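Local coordinates for uncharacterized protein Tm1679 (Thermotoga maritima, PDB 3H3E) that binds zinc in a metallo-beta-lactamase fold and is probably a metal-dependent hydrolase or transferase, its substrate not established, at residues E216-V221 against V243-R248; K222-L227 against R248-K253; L88-L93 against G116-E121. The protein carries 2 engineered substitutions. One frame throughout, in Å; residues are numbered along the deposited sequence.

Interaction 1 (E216-V221 against V243-R248); sequences EIEKIV and VDIFKR
Val-221 lays its CG2 methyl on the ring of Phe-246, 13° off the ring normal and 3.9 Å from the centroid, a CH-pi contact over the middle of one face. The same methyl also reaches Ile-245, so one branch of the valine fills the angle between two successive side chains of the opposite helix. Next to it the gamma branches of Ile-217 and Ile-245 meet, CG2 to CG2, at 3.8 Å. With CG1 anti to the carbonyl carbon in both, CG2 is left anti to the backbone N. Ile-220 reaches the Phe-246 ring from another direction, its CG2 lying 4.2 Å from CZ. The segment axes approach to 9.8 Å and cross at -42°. At the outer edge the extended chain of Glu-218 passes Ile-245 with its CG and presents OE2 to NH2 of Arg-248, a long, weak salt bridge of 3.4 Å to a poorly ordered arginine. The carboxylate and guanidinium planes stand 85° apart, so the pair is not a flat two-pronged one. OE2 of Glu-249 also lies near that of Glu-218, and the arginine probably offsets some of their repulsion. Dispersion thus joins helices 214-226 and 240-249, with charge at the margin.

Interaction 2 (K222-L227 against R248-K253); sequences KAFNEL and REFLGK
The backbones come nearest at Asn-225 and Leu-251, whose CA atoms are 6.3 Å apart, where the last turn of helix 214-226 faces a chain that leaves helical geometry at Phe-250. Asn-225 meets this backbone with both ends of its amide. Its OD1 accepts from Leu-251 N at 3.0 Å in a nearly straight bond (N-H...O 176°), and its ND2 donates a hydrogen bond to Glu-249 O at 3.0 Å. That oxygen lies close to the amide plane, only 6° out of it. Two bonds in opposite senses settle which end of the amide is oxygen and fix its rotation. Around it, Leu-251 crosses the amide at about a right angle, with CG 3.7 Å from Asn-225 CG. The Phe-250 ring is nearly parallel to the amide, and its CE1 packs on Phe-224 CB at 3.8 Å. Chi1 of 179° sets the Phe-250 ring anti to its own nitrogen and carries it back toward the first helix. Phe-224 and Phe-250 both lean on Val-232 of strand 231-235, while Phe-224 also meets Ile-185 and Leu-189 of helix 185-193. The contact therefore ties the end of helix 214-226 to the link between helix 240-249 and strand 253-254.

Interaction 3 (L88-L93 against G116-E121); sequences LRKEAL and GKFVIE
Water 1 is gripped by three groups: it accepts from Lys-90 N at 2.8 Å and donates to Glu-91 OE2 and to Val-119 O, the last at 2.6 Å. It bridges the two segments beside the 3-10 turn 90-92. Leu-88 pairs in parallel with Phe-118: Leu-88 N bonds to Lys-117 O, and Val-119 N to Leu-88 O at 2.8 Å. Arg-89 bends at chi2 and chi3 (-146° and 105°), bringing its guanidinium across the backbone of 119-121, with Val-119 O over one face. NH2 donates to Glu-121 O at 3.2 Å; this acceptor is near the guanidinium plane, yet the donor stands 57° out of the carbonyl plane. NH1 pairs with Glu-91 OE2, the oxygen that also holds the water, and bonds to Glu-161 O. The Glu-91 carboxylate probably balances the charge of the buried arginine, while the carbonyl oxygens serve as polar partners. On one face of the sheet, Phe-118 and Leu-88 lie side by side, CE2 to CG at 3.8 Å, and Leu-93 CD1 meets CE2 at 3.9 Å. Lys-90 crosses the ring, its NZ above one face 4.9 Å from the centroid, a cation-pi contact. Leu-88 and Leu-93 rest on Trp-107 of helix 107-113, part of the connection between the two parallel strands. Strand 115-119 is outermost in its sheet, with strand 85-89 next.

Overall arrangement
Interactions 1 and 2 both use helices 214-226 and 240-249, with centres 8 Å apart. Their ranges overlap at Arg-248, which touches across only the first, and they meet directly where the Phe-246 and Phe-224 rings pack edge-to-face. Interaction 1 is the more buried and mainly apolar; interaction 2, partly buried, lies where the second helix gives way to the chain beyond it and depends on side-chain hydrogen bonds to backbone atoms. Interaction 3 lies on the opposite side of the chain's centre, about 32 Å from each of the others between centres. It combines sheet pairing, a bridging water and a buried arginine; the Arg-89 side chain is about 8 Å from that of the zinc ligand His-69, whereas interaction 2 lies away from the metal site.

Interaction 1 (E216-V221 against V243-R248)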
ATOM      1  N   GLU A 216       7.631   4.467 -19.222  1.00 42.42           N
ATOM      2  CA  GLU A 216       7.882   3.952 -17.885  1.00 42.36           C
ATOM      3  C   GLU A 216       6.769   3.000 -17.473  1.00 34.18           C
ATOM      4  O   GLU A 216       7.029   1.909 -16.994  1.00 37.98           O
ATOM      5  CB  GLU A 216       8.034   5.092 -16.878  1.00 57.60           C
ATOM      6  CG  GLU A 216       9.354   5.860 -16.992  1.00 71.62           C
ATOM      7  CD  GLU A 216       9.525   6.921 -15.904  1.00 85.92           C
ATOM      8  OE1 GLU A 216       8.698   7.859 -15.843  1.00 87.32           O
ATOM      9  OE2 GLU A 216      10.492   6.823 -15.115  1.00 90.89           O
ATOM     10  N   ILE A 217       5.528   3.403 -17.690  1.00 27.90           N
ATOM     11  CA  ILE A 217       4.382   2.561 -17.362  1.00 27.78           C
ATOM     12  C   ILE A 217       4.266   1.256 -18.158  1.00 31.95           C
ATOM     13  O   ILE A 217       3.839   0.233 -17.628  1.00 36.20           O
ATOM     14  CB  ILE A 217       3.074   3.328 -17.515  1.00 28.74           C
ATOM     15  CG1 ILE A 217       3.055   4.544 -16.577  1.00 24.42           C
ATOM     16  CG2 ILE A 217       1.902   2.393 -17.279  1.00 24.54           C
ATOM     17  CD1 ILE A 217       2.033   5.598 -16.971  1.00 25.01           C
ATOM     18  N   GLU A 218       4.634   1.283 -19.429  1.00 36.55           N
ATOM     19  CA  GLU A 218       4.564   0.074 -20.249  1.00 36.00           C
ATOM     20  C   GLU A 218       5.581  -0.962 -19.789  1.00 29.44           C
ATOM     21  O   GLU A 218       5.287  -2.148 -19.725  1.00 31.78           O
ATOM     22  CB  GLU A 218       4.767   0.426 -21.717  1.00 42.47           C
ATOM     23  CG  GLU A 218       3.732   1.412 -22.227  1.00 57.67           C
ATOM     24  CD  GLU A 218       3.808   1.638 -23.719  1.00 69.06           C
ATOM     25  OE1 GLU A 218       4.697   1.038 -24.362  1.00 71.22           O
ATOM     26  OE2 GLU A 218       2.972   2.413 -24.244  1.00 72.86           O
ATOM     27  N   LYS A 219       6.776  -0.491 -19.465  1.00 24.01           N
ATOM     28  CA  LYS A 219       7.817  -1.331 -18.918  1.00 31.80           C
ATOM     29  C   LYS A 219       7.306  -2.046 -17.649  1.00 40.06           C
ATOM     30  O   LYS A 219       7.690  -3.186 -17.353  1.00 38.36           O
ATOM     31  CB  LYS A 219       9.024  -0.450 -18.590  1.00 41.47           C
ATOM     32  CG  LYS A 219      10.362  -0.938 -19.133  1.00 56.84           C
ATOM     33  CD  LYS A 219      10.843  -2.220 -18.450  1.00 68.83           C
ATOM     34  CE  LYS A 219      11.957  -2.909 -19.263  1.00 69.93           C
ATOM     35  NZ  LYS A 219      11.459  -3.613 -20.494  1.00 64.35           N
ATOM     36  N   ILE A 220       6.439  -1.366 -16.898  1.00 36.35           N
ATOM     37  CA  ILE A 220       5.900  -1.913 -15.661  1.00 27.98           C
ATOM     38  C   ILE A 220       4.848  -2.967 -15.969  1.00 32.18           C
ATOM     39  O   ILE A 220       4.907  -4.082 -15.439  1.00 33.50           O
ATOM     40  CB  ILE A 220       5.319  -0.801 -14.767  1.00 22.74           C
ATOM     41  CG1 ILE A 220       6.447  -0.097 -14.015  1.00 21.22           C
ATOM     42  CG2 ILE A 220       4.295  -1.349 -13.774  1.00 13.99           C
ATOM     43  CD1 ILE A 220       6.021   1.198 -13.377  1.00 19.20           C
ATOM     44  N   VAL A 221       3.906  -2.624 -16.846  1.00 20.36           N
ATOM     45  CA  VAL A 221       2.911  -3.590 -17.292  1.00 14.51           C
ATOM     46  C   VAL A 221       3.586  -4.835 -17.850  1.00 22.89           C
ATOM     47  O   VAL A 221       3.126  -5.956 -17.630  1.00 29.22           O
ATOM     48  CB  VAL A 221       2.024  -3.014 -18.371  1.00 16.03           C
ATOM     49  CG1 VAL A 221       1.039  -4.065 -18.839  1.00 14.75           C
ATOM     50  CG2 VAL A 221       1.291  -1.780 -17.843  1.00 17.95           C
ATOM     51  N   VAL A 243      -3.759   3.365 -15.714  1.00 35.92           N
ATOM     52  CA  VAL A 243      -4.776   2.324 -15.733  1.00 32.65           C
ATOM     53  C   VAL A 243      -5.199   1.996 -17.158  1.00 40.35           C
ATOM     54  O   VAL A 243      -5.365   0.824 -17.501  1.00 42.27           O
ATOM     55  CB  VAL A 243      -6.014   2.706 -14.927  1.00 34.19           C
ATOM     56  CG1 VAL A 243      -7.042   1.597 -15.015  1.00 34.77           C
ATOM     57  CG2 VAL A 243      -5.645   2.979 -13.474  1.00 34.73           C
ATOM     58  N   ASP A 244      -5.374   3.022 -17.989  1.00 42.07           N
ATOM     59  CA  ASP A 244      -5.746   2.805 -19.387  1.00 40.58           C
ATOM     60  C   ASP A 244      -4.702   1.942 -20.075  1.00 40.41           C
ATOM     61  O   ASP A 244      -5.036   1.057 -20.861  1.00 47.18           O
ATOM     62  CB  ASP A 244      -5.921   4.131 -20.146  1.00 47.54           C
ATOM     63  CG  ASP A 244      -7.264   4.805 -19.872  1.00 57.04           C
ATOM     64  OD1 ASP A 244      -8.107   4.228 -19.146  1.00 58.47           O
ATOM     65  OD2 ASP A 244      -7.471   5.924 -20.389  1.00 60.73           O
ATOM     66  N   ILE A 245      -3.431   2.200 -19.779  1.00 35.87           N
ATOM     67  CA  ILE A 245      -2.347   1.388 -20.334  1.00 35.38           C
ATOM     68  C   ILE A 245      -2.416  -0.059 -19.837  1.00 31.98           C
ATOM     69  O   ILE A 245      -2.257  -0.993 -20.625  1.00 34.42           O
ATOM     70  CB  ILE A 245      -0.965   1.989 -20.027  1.00 36.11           C
ATOM     71  CG1 ILE A 245      -0.787   3.314 -20.781  1.00 37.59           C
ATOM     72  CG2 ILE A 245       0.135   1.000 -20.369  1.00 28.48           C
ATOM     73  CD1 ILE A 245       0.472   4.072 -20.414  1.00 35.82           C
ATOM     74  N   PHE A 246      -2.662  -0.241 -18.538  1.00 24.65           N
ATOM     75  CA  PHE A 246      -2.902  -1.576 -17.982  1.00 20.85           C
ATOM     76  C   PHE A 246      -4.043  -2.256 -18.733  1.00 26.70           C
ATOM     77  O   PHE A 246      -3.907  -3.392 -19.162  1.00 34.75           O
ATOM     78  CB  PHE A 246      -3.230  -1.533 -16.479  1.00 20.29           C
ATOM     79  CG  PHE A 246      -2.038  -1.712 -15.571  1.00 22.35           C
ATOM     80  CD1 PHE A 246      -1.747  -2.950 -15.024  1.00 24.07           C
ATOM     81  CD2 PHE A 246      -1.229  -0.635 -15.232  1.00 25.24           C
ATOM     82  CE1 PHE A 246      -0.652  -3.118 -14.174  1.00 22.60           C
ATOM     83  CE2 PHE A 246      -0.135  -0.795 -14.385  1.00 20.95           C
ATOM     84  CZ  PHE A 246       0.150  -2.038 -13.859  1.00 24.35           C
ATOM     85  N   LYS A 247      -5.169  -1.569 -18.896  1.00 27.33           N
ATOM     86  CA  LYS A 247      -6.318  -2.184 -19.566  1.00 34.24           C
ATOM     87  C   LYS A 247      -6.016  -2.641 -21.000  1.00 39.79           C
ATOM     88  O   LYS A 247      -6.581  -3.632 -21.469  1.00 34.31           O
ATOM     89  CB  LYS A 247      -7.559  -1.280 -19.534  1.00 35.13           C
ATOM     90  CG  LYS A 247      -8.114  -0.995 -18.129  1.00 40.01           C
ATOM     91  CD  LYS A 247      -9.626  -0.757 -18.157  1.00 40.55           C
ATOM     92  CE  LYS A 247     -10.203  -0.329 -16.798  1.00 40.17           C
ATOM     93  NZ  LYS A 247     -10.512   1.139 -16.723  1.00 39.65           N
ATOM     94  N   ARG A 248      -5.112  -1.945 -21.685  1.00 47.10           N
ATOM     95  CA  ARG A 248      -4.847  -2.251 -23.091  1.00 45.72           C
ATOM     96  C   ARG A 248      -3.622  -3.132 -23.323  1.00 40.85           C
ATOM     97  O   ARG A 248      -3.414  -3.608 -24.437  1.00 50.51           O
ATOM     98  CB  ARG A 248      -4.742  -0.968 -23.937  1.00 54.33           C
ATOM     99  CG  ARG A 248      -3.326  -0.426 -24.067  1.00 65.06           C
ATOM    100  CD  ARG A 248      -3.114   0.389 -25.342  1.00 72.34           C
ATOM    101  NE  ARG A 248      -1.776   0.982 -25.374  1.00 79.93           N
ATOM    102  CZ  ARG A 248      -1.518   2.280 -25.207  1.00 86.37           C
ATOM    103  NH1 ARG A 248      -2.510   3.141 -25.012  1.00 88.13           N
ATOM    104  NH2 ARG A 248      -0.264   2.719 -25.245  1.00 84.85           N
TER

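Interaction 2 (K222-L227 against R248-K253)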
ATOM      1  N   LYS A 222       4.684  -4.629 -18.568  1.00 24.21           N
ATOM      2  CA  LYS A 222       5.482  -5.720 -19.103  1.00 25.20           C
ATOM      3  C   LYS A 222       5.936  -6.644 -17.976  1.00 31.13           C
ATOM      4  O   LYS A 222       5.869  -7.864 -18.123  1.00 34.90           O
ATOM      5  CB  LYS A 222       6.677  -5.169 -19.884  1.00 28.79           C
ATOM      6  CG  LYS A 222       7.548  -6.203 -20.577  1.00 35.86           C
ATOM      7  CD  LYS A 222       8.943  -5.626 -20.885  1.00 48.48           C
ATOM      8  CE  LYS A 222       9.845  -6.589 -21.679  1.00 54.75           C
ATOM      9  NZ  LYS A 222       9.687  -6.467 -23.175  1.00 59.21           N
ATOM     10  N   ALA A 223       6.362  -6.073 -16.846  1.00 30.08           N
ATOM     11  CA  ALA A 223       6.791  -6.886 -15.697  1.00 23.78           C
ATOM     12  C   ALA A 223       5.638  -7.684 -15.103  1.00 25.09           C
ATOM     13  O   ALA A 223       5.801  -8.850 -14.761  1.00 29.20           O
ATOM     14  CB  ALA A 223       7.442  -6.029 -14.615  1.00 11.20           C
ATOM     15  N   PHE A 224       4.476  -7.054 -14.963  1.00 22.85           N
ATOM     16  CA  PHE A 224       3.295  -7.774 -14.504  1.00 17.66           C
ATOM     17  C   PHE A 224       3.065  -8.987 -15.404  1.00 20.37           C
ATOM     18  O   PHE A 224       2.860 -10.102 -14.927  1.00 19.74           O
ATOM     19  CB  PHE A 224       2.070  -6.870 -14.524  1.00 16.88           C
ATOM     20  CG  PHE A 224       1.900  -6.021 -13.278  1.00 20.60           C
ATOM     21  CD1 PHE A 224       2.669  -4.900 -13.073  1.00 17.16           C
ATOM     22  CD2 PHE A 224       0.936  -6.335 -12.334  1.00 23.28           C
ATOM     23  CE1 PHE A 224       2.495  -4.119 -11.946  1.00 16.96           C
ATOM     24  CE2 PHE A 224       0.755  -5.554 -11.201  1.00 17.56           C
ATOM     25  CZ  PHE A 224       1.533  -4.446 -11.006  1.00 14.93           C
ATOM     26  N   ASN A 225       3.119  -8.775 -16.714  1.00 19.34           N
ATOM     27  CA  ASN A 225       2.921  -9.872 -17.653  1.00 19.19           C
ATOM     28  C   ASN A 225       3.983 -10.945 -17.526  1.00 22.03           C
ATOM     29  O   ASN A 225       3.672 -12.124 -17.390  1.00 23.92           O
ATOM     30  CB  ASN A 225       2.871  -9.347 -19.084  1.00 24.96           C
ATOM     31  CG  ASN A 225       1.583  -8.616 -19.380  1.00 30.28           C
ATOM     32  OD1 ASN A 225       0.567  -8.829 -18.710  1.00 31.98           O
ATOM     33  ND2 ASN A 225       1.611  -7.749 -20.380  1.00 27.27           N
ATOM     34  N   GLU A 226       5.241 -10.521 -17.576  1.00 24.08           N
ATOM     35  CA  GLU A 226       6.377 -11.422 -17.452  1.00 23.37           C
ATOM     36  C   GLU A 226       6.273 -12.311 -16.219  1.00 24.18           C
ATOM     37  O   GLU A 226       6.665 -13.490 -16.257  1.00 24.01           O
ATOM     38  CB  GLU A 226       7.678 -10.627 -17.363  1.00 30.70           C
ATOM     39  CG  GLU A 226       7.985  -9.761 -18.563  1.00 37.26           C
ATOM     40  CD  GLU A 226       8.463 -10.550 -19.755  1.00 50.85           C
ATOM     41  OE1 GLU A 226       8.696 -11.773 -19.617  1.00 62.52           O
ATOM     42  OE2 GLU A 226       8.608  -9.941 -20.836  1.00 56.20           O
ATOM     43  N   LEU A 227       5.767 -11.744 -15.122  1.00 19.87           N
ATOM     44  CA  LEU A 227       5.712 -12.482 -13.857  1.00 20.25           C
ATOM     45  C   LEU A 227       4.443 -13.306 -13.738  1.00 24.53           C
ATOM     46  O   LEU A 227       4.234 -13.982 -12.740  1.00 28.01           O
ATOM     47  CB  LEU A 227       5.864 -11.551 -12.653  1.00 15.43           C
ATOM     48  CG  LEU A 227       7.191 -10.779 -12.469  1.00 16.77           C
ATOM     49  CD1 LEU A 227       7.087  -9.804 -11.316  1.00 21.54           C
ATOM     50  CD2 LEU A 227       8.387 -11.692 -12.241  1.00 12.95           C
ATOM     51  N   ARG A 248      -5.112  -1.945 -21.685  1.00 47.10           N
ATOM     52  CA  ARG A 248      -4.847  -2.251 -23.091  1.00 45.72           C
ATOM     53  C   ARG A 248      -3.622  -3.132 -23.323  1.00 40.85           C
ATOM     54  O   ARG A 248      -3.414  -3.608 -24.437  1.00 50.51           O
ATOM     55  CB  ARG A 248      -4.742  -0.968 -23.937  1.00 54.33           C
ATOM     56  CG  ARG A 248      -3.326  -0.426 -24.067  1.00 65.06           C
ATOM     57  CD  ARG A 248      -3.114   0.389 -25.342  1.00 72.34           C
ATOM     58  NE  ARG A 248      -1.776   0.982 -25.374  1.00 79.93           N
ATOM     59  CZ  ARG A 248      -1.518   2.280 -25.207  1.00 86.37           C
ATOM     60  NH1 ARG A 248      -2.510   3.141 -25.012  1.00 88.13           N
ATOM     61  NH2 ARG A 248      -0.264   2.719 -25.245  1.00 84.85           N
ATOM     62  N   GLU A 249      -2.811  -3.356 -22.294  1.00 34.66           N
ATOM     63  CA  GLU A 249      -1.578  -4.124 -22.474  1.00 30.15           C
ATOM     64  C   GLU A 249      -1.385  -5.273 -21.485  1.00 27.23           C
ATOM     65  O   GLU A 249      -0.619  -6.202 -21.734  1.00 25.09           O
ATOM     66  CB  GLU A 249      -0.373  -3.194 -22.447  1.00 38.41           C
ATOM     67  CG  GLU A 249      -0.297  -2.301 -23.668  1.00 51.32           C
ATOM     68  CD  GLU A 249       0.969  -1.484 -23.707  1.00 60.63           C
ATOM     69  OE1 GLU A 249       1.848  -1.729 -22.855  1.00 65.07           O
ATOM     70  OE2 GLU A 249       1.084  -0.601 -24.585  1.00 64.44           O
ATOM     71  N   PHE A 250      -2.074  -5.204 -20.357  1.00 27.16           N
ATOM     72  CA  PHE A 250      -1.994  -6.257 -19.364  1.00 25.45           C
ATOM     73  C   PHE A 250      -2.805  -7.441 -19.868  1.00 34.64           C
ATOM     74  O   PHE A 250      -3.945  -7.282 -20.291  1.00 45.52           O
ATOM     75  CB  PHE A 250      -2.515  -5.754 -18.020  1.00 17.98           C
ATOM     76  CG  PHE A 250      -2.493  -6.784 -16.923  1.00 21.34           C
ATOM     77  CD1 PHE A 250      -1.302  -7.352 -16.505  1.00 18.15           C
ATOM     78  CD2 PHE A 250      -3.665  -7.154 -16.282  1.00 22.84           C
ATOM     79  CE1 PHE A 250      -1.278  -8.282 -15.492  1.00 14.62           C
ATOM     80  CE2 PHE A 250      -3.649  -8.086 -15.264  1.00 20.86           C
ATOM     81  CZ  PHE A 250      -2.451  -8.652 -14.873  1.00 21.34           C
ATOM     82  N   LEU A 251      -2.199  -8.621 -19.830  1.00 33.12           N
ATOM     83  CA  LEU A 251      -2.793  -9.841 -20.362  1.00 28.33           C
ATOM     84  C   LEU A 251      -3.879 -10.434 -19.467  1.00 39.13           C
ATOM     85  O   LEU A 251      -4.619 -11.322 -19.881  1.00 50.10           O
ATOM     86  CB  LEU A 251      -1.696 -10.875 -20.595  1.00 26.99           C
ATOM     87  CG  LEU A 251      -0.686 -10.508 -21.682  1.00 24.09           C
ATOM     88  CD1 LEU A 251       0.332 -11.589 -21.847  1.00 18.15           C
ATOM     89  CD2 LEU A 251      -1.388 -10.251 -22.990  1.00 18.71           C
ATOM     90  N   GLY A 252      -3.980  -9.939 -18.243  1.00 40.90           N
ATOM     91  CA  GLY A 252      -4.959 -10.453 -17.305  1.00 35.18           C
ATOM     92  C   GLY A 252      -6.130  -9.514 -17.089  1.00 31.04           C
ATOM     93  O   GLY A 252      -6.441  -8.672 -17.938  1.00 35.47           O
ATOM     94  N   LYS A 253      -6.780  -9.665 -15.943  1.00 25.94           N
ATOM     95  CA  LYS A 253      -7.959  -8.875 -15.616  1.00 28.86           C
ATOM     96  C   LYS A 253      -7.591  -7.658 -14.774  1.00 28.28           C
ATOM     97  O   LYS A 253      -6.818  -7.764 -13.824  1.00 28.36           O
ATOM     98  CB  LYS A 253      -8.985  -9.743 -14.880  1.00 31.22           C
ATOM     99  CG  LYS A 253     -10.129  -8.978 -14.246  1.00 39.79           C
ATOM    100  CD  LYS A 253     -11.147  -9.923 -13.623  1.00 48.78           C
ATOM    101  CE  LYS A 253     -12.558  -9.381 -13.782  1.00 56.94           C
ATOM    102  NZ  LYS A 253     -12.884  -9.094 -15.215  1.00 59.77           N
TER

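Interaction 3 (L88-L93 against G116-E121)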
ATOM      1  N   LEU A  88       5.137  -0.690  11.694  1.00 10.02           N
ATOM      2  CA  LEU A  88       5.795   0.267  10.830  1.00  8.79           C
ATOM      3  C   LEU A  88       7.307   0.079  10.828  1.00 20.67           C
ATOM      4  O   LEU A  88       7.872  -0.482  11.766  1.00 28.53           O
ATOM      5  CB  LEU A  88       5.452   1.692  11.255  1.00 10.50           C
ATOM      6  CG  LEU A  88       5.918   2.181  12.627  1.00 18.87           C
ATOM      7  CD1 LEU A  88       5.918   3.687  12.660  1.00 18.35           C
ATOM      8  CD2 LEU A  88       5.045   1.624  13.737  1.00 17.93           C
ATOM      9  N   ARG A  89       7.956   0.544   9.764  1.00 16.32           N
ATOM     10  CA  ARG A  89       9.406   0.577   9.705  1.00 13.11           C
ATOM     11  C   ARG A  89       9.962   1.741  10.538  1.00 20.65           C
ATOM     12  O   ARG A  89       9.406   2.831  10.532  1.00 16.21           O
ATOM     13  CB  ARG A  89       9.886   0.703   8.263  1.00  9.82           C
ATOM     14  CG  ARG A  89       9.522  -0.459   7.378  1.00 21.54           C
ATOM     15  CD  ARG A  89      10.591  -0.737   6.323  1.00 21.42           C
ATOM     16  NE  ARG A  89      11.365  -1.924   6.670  1.00 18.88           N
ATOM     17  CZ  ARG A  89      12.681  -1.937   6.813  1.00 29.11           C
ATOM     18  NH1 ARG A  89      13.393  -0.837   6.617  1.00 39.15           N
ATOM     19  NH2 ARG A  89      13.286  -3.060   7.136  1.00 34.28           N
ATOM     20  N   LYS A  90      11.070   1.509  11.239  1.00 29.27           N
ATOM     21  CA  LYS A  90      11.683   2.562  12.038  1.00 28.86           C
ATOM     22  C   LYS A  90      11.750   3.874  11.274  1.00 25.78           C
ATOM     23  O   LYS A  90      11.526   4.933  11.839  1.00 33.99           O
ATOM     24  CB  LYS A  90      13.077   2.160  12.536  1.00 31.19           C
ATOM     25  CG  LYS A  90      13.069   1.214  13.736  1.00 41.59           C
ATOM     26  CD  LYS A  90      14.473   1.011  14.316  1.00 51.55           C
ATOM     27  CE  LYS A  90      14.447   0.721  15.831  1.00 58.79           C
ATOM     28  NZ  LYS A  90      13.902   1.847  16.679  1.00 58.54           N
ATOM     29  N   GLU A  91      12.031   3.810   9.980  1.00 22.03           N
ATOM     30  CA  GLU A  91      12.262   5.036   9.219  1.00 21.74           C
ATOM     31  C   GLU A  91      10.974   5.747   8.779  1.00 21.98           C
ATOM     32  O   GLU A  91      11.008   6.848   8.238  1.00 27.89           O
ATOM     33  CB  GLU A  91      13.241   4.797   8.050  1.00 24.73           C
ATOM     34  CG  GLU A  91      13.084   3.476   7.341  1.00 30.05           C
ATOM     35  CD  GLU A  91      13.868   2.342   7.980  1.00 30.34           C
ATOM     36  OE1 GLU A  91      15.073   2.226   7.707  1.00 29.19           O
ATOM     37  OE2 GLU A  91      13.264   1.534   8.716  1.00 33.99           O
ATOM     38  N   ALA A  92       9.831   5.125   9.035  1.00 16.19           N
ATOM     39  CA  ALA A  92       8.562   5.818   8.867  1.00 13.39           C
ATOM     40  C   ALA A  92       8.450   7.019   9.807  1.00 18.94           C
ATOM     41  O   ALA A  92       7.625   7.891   9.610  1.00 22.33           O
ATOM     42  CB  ALA A  92       7.419   4.867   9.104  1.00 11.50           C
ATOM     43  N   LEU A  93       9.278   7.059  10.841  1.00 26.35           N
ATOM     44  CA  LEU A  93       9.203   8.137  11.826  1.00 23.18           C
ATOM     45  C   LEU A  93       9.792   9.450  11.326  1.00 23.35           C
ATOM     46  O   LEU A  93       9.403  10.510  11.794  1.00 24.07           O
ATOM     47  CB  LEU A  93       9.913   7.734  13.120  1.00 13.73           C
ATOM     48  CG  LEU A  93       9.377   6.495  13.830  1.00 17.90           C
ATOM     49  CD1 LEU A  93      10.292   6.169  14.978  1.00 16.72           C
ATOM     50  CD2 LEU A  93       7.960   6.691  14.315  1.00 16.17           C
ATOM     51  N   GLY A 116       3.580   0.607  18.964  1.00 20.27           N
ATOM     52  CA  GLY A 116       4.398   0.423  17.778  1.00 16.28           C
ATOM     53  C   GLY A 116       5.070  -0.932  17.744  1.00 22.59           C
ATOM     54  O   GLY A 116       5.609  -1.401  18.749  1.00 27.30           O
ATOM     55  N   LYS A 117       5.002  -1.584  16.591  1.00 22.57           N
ATOM     56  CA  LYS A 117       5.788  -2.779  16.347  1.00 21.51           C
ATOM     57  C   LYS A 117       6.703  -2.440  15.193  1.00 23.17           C
ATOM     58  O   LYS A 117       6.255  -2.273  14.059  1.00 31.49           O
ATOM     59  CB  LYS A 117       4.887  -3.957  15.997  1.00 24.35           C
ATOM     60  CG  LYS A 117       5.622  -5.145  15.405  1.00 33.10           C
ATOM     61  CD  LYS A 117       6.133  -6.077  16.479  1.00 40.68           C
ATOM     62  CE  LYS A 117       6.401  -7.469  15.939  1.00 47.46           C
ATOM     63  NZ  LYS A 117       6.356  -8.466  17.056  1.00 56.13           N
ATOM     64  N   PHE A 118       7.983  -2.299  15.492  1.00 19.62           N
ATOM     65  CA  PHE A 118       8.944  -1.834  14.498  1.00 16.64           C
ATOM     66  C   PHE A 118       9.517  -2.951  13.649  1.00 19.42           C
ATOM     67  O   PHE A 118      10.017  -3.958  14.162  1.00 20.64           O
ATOM     68  CB  PHE A 118      10.033  -0.993  15.157  1.00 16.08           C
ATOM     69  CG  PHE A 118       9.535   0.333  15.620  1.00 21.60           C
ATOM     70  CD1 PHE A 118       9.217   0.543  16.946  1.00 24.18           C
ATOM     71  CD2 PHE A 118       9.316   1.359  14.705  1.00 23.82           C
ATOM     72  CE1 PHE A 118       8.719   1.771  17.366  1.00 25.18           C
ATOM     73  CE2 PHE A 118       8.829   2.580  15.109  1.00 20.30           C
ATOM     74  CZ  PHE A 118       8.529   2.791  16.442  1.00 22.63           C
ATOM     75  N   VAL A 119       9.410  -2.766  12.336  1.00 19.35           N
ATOM     76  CA  VAL A 119       9.789  -3.788  11.379  1.00 14.22           C
ATOM     77  C   VAL A 119      11.186  -3.474  10.862  1.00 20.45           C
ATOM     78  O   VAL A 119      11.416  -2.403  10.306  1.00 22.15           O
ATOM     79  CB  VAL A 119       8.739  -3.857  10.257  1.00 16.69           C
ATOM     80  CG1 VAL A 119       9.166  -4.784   9.151  1.00 24.03           C
ATOM     81  CG2 VAL A 119       7.419  -4.316  10.835  1.00 18.41           C
ATOM     82  N   ILE A 120      12.127  -4.392  11.092  1.00 26.05           N
ATOM     83  CA  ILE A 120      13.531  -4.189  10.722  1.00 26.48           C
ATOM     84  C   ILE A 120      14.011  -5.112   9.609  1.00 27.50           C
ATOM     85  O   ILE A 120      14.789  -4.707   8.754  1.00 36.93           O
ATOM     86  CB  ILE A 120      14.450  -4.485  11.886  1.00 40.55           C
ATOM     87  CG1 ILE A 120      13.719  -4.321  13.212  1.00 42.21           C
ATOM     88  CG2 ILE A 120      15.698  -3.620  11.805  1.00 48.85           C
ATOM     89  CD1 ILE A 120      14.435  -5.028  14.342  1.00 42.52           C
ATOM     90  N   GLU A 121      13.557  -6.359   9.636  1.00 27.31           N
ATOM     91  CA  GLU A 121      13.955  -7.365   8.658  1.00 26.23           C
ATOM     92  C   GLU A 121      13.521  -7.054   7.217  1.00 27.83           C
ATOM     93  O   GLU A 121      12.639  -6.228   6.993  1.00 33.62           O
ATOM     94  CB  GLU A 121      13.386  -8.725   9.067  1.00 33.47           C
ATOM     95  CG  GLU A 121      13.440  -9.021  10.553  1.00 44.61           C
ATOM     96  CD  GLU A 121      14.843  -8.975  11.095  1.00 63.40           C
ATOM     97  OE1 GLU A 121      15.776  -8.777  10.287  1.00 68.86           O
ATOM     98  OE2 GLU A 121      15.017  -9.131  12.326  1.00 71.38           O
TER
HETATM   99  O   HOH W   1      12.996  -0.335  10.442  1.00 18.90           O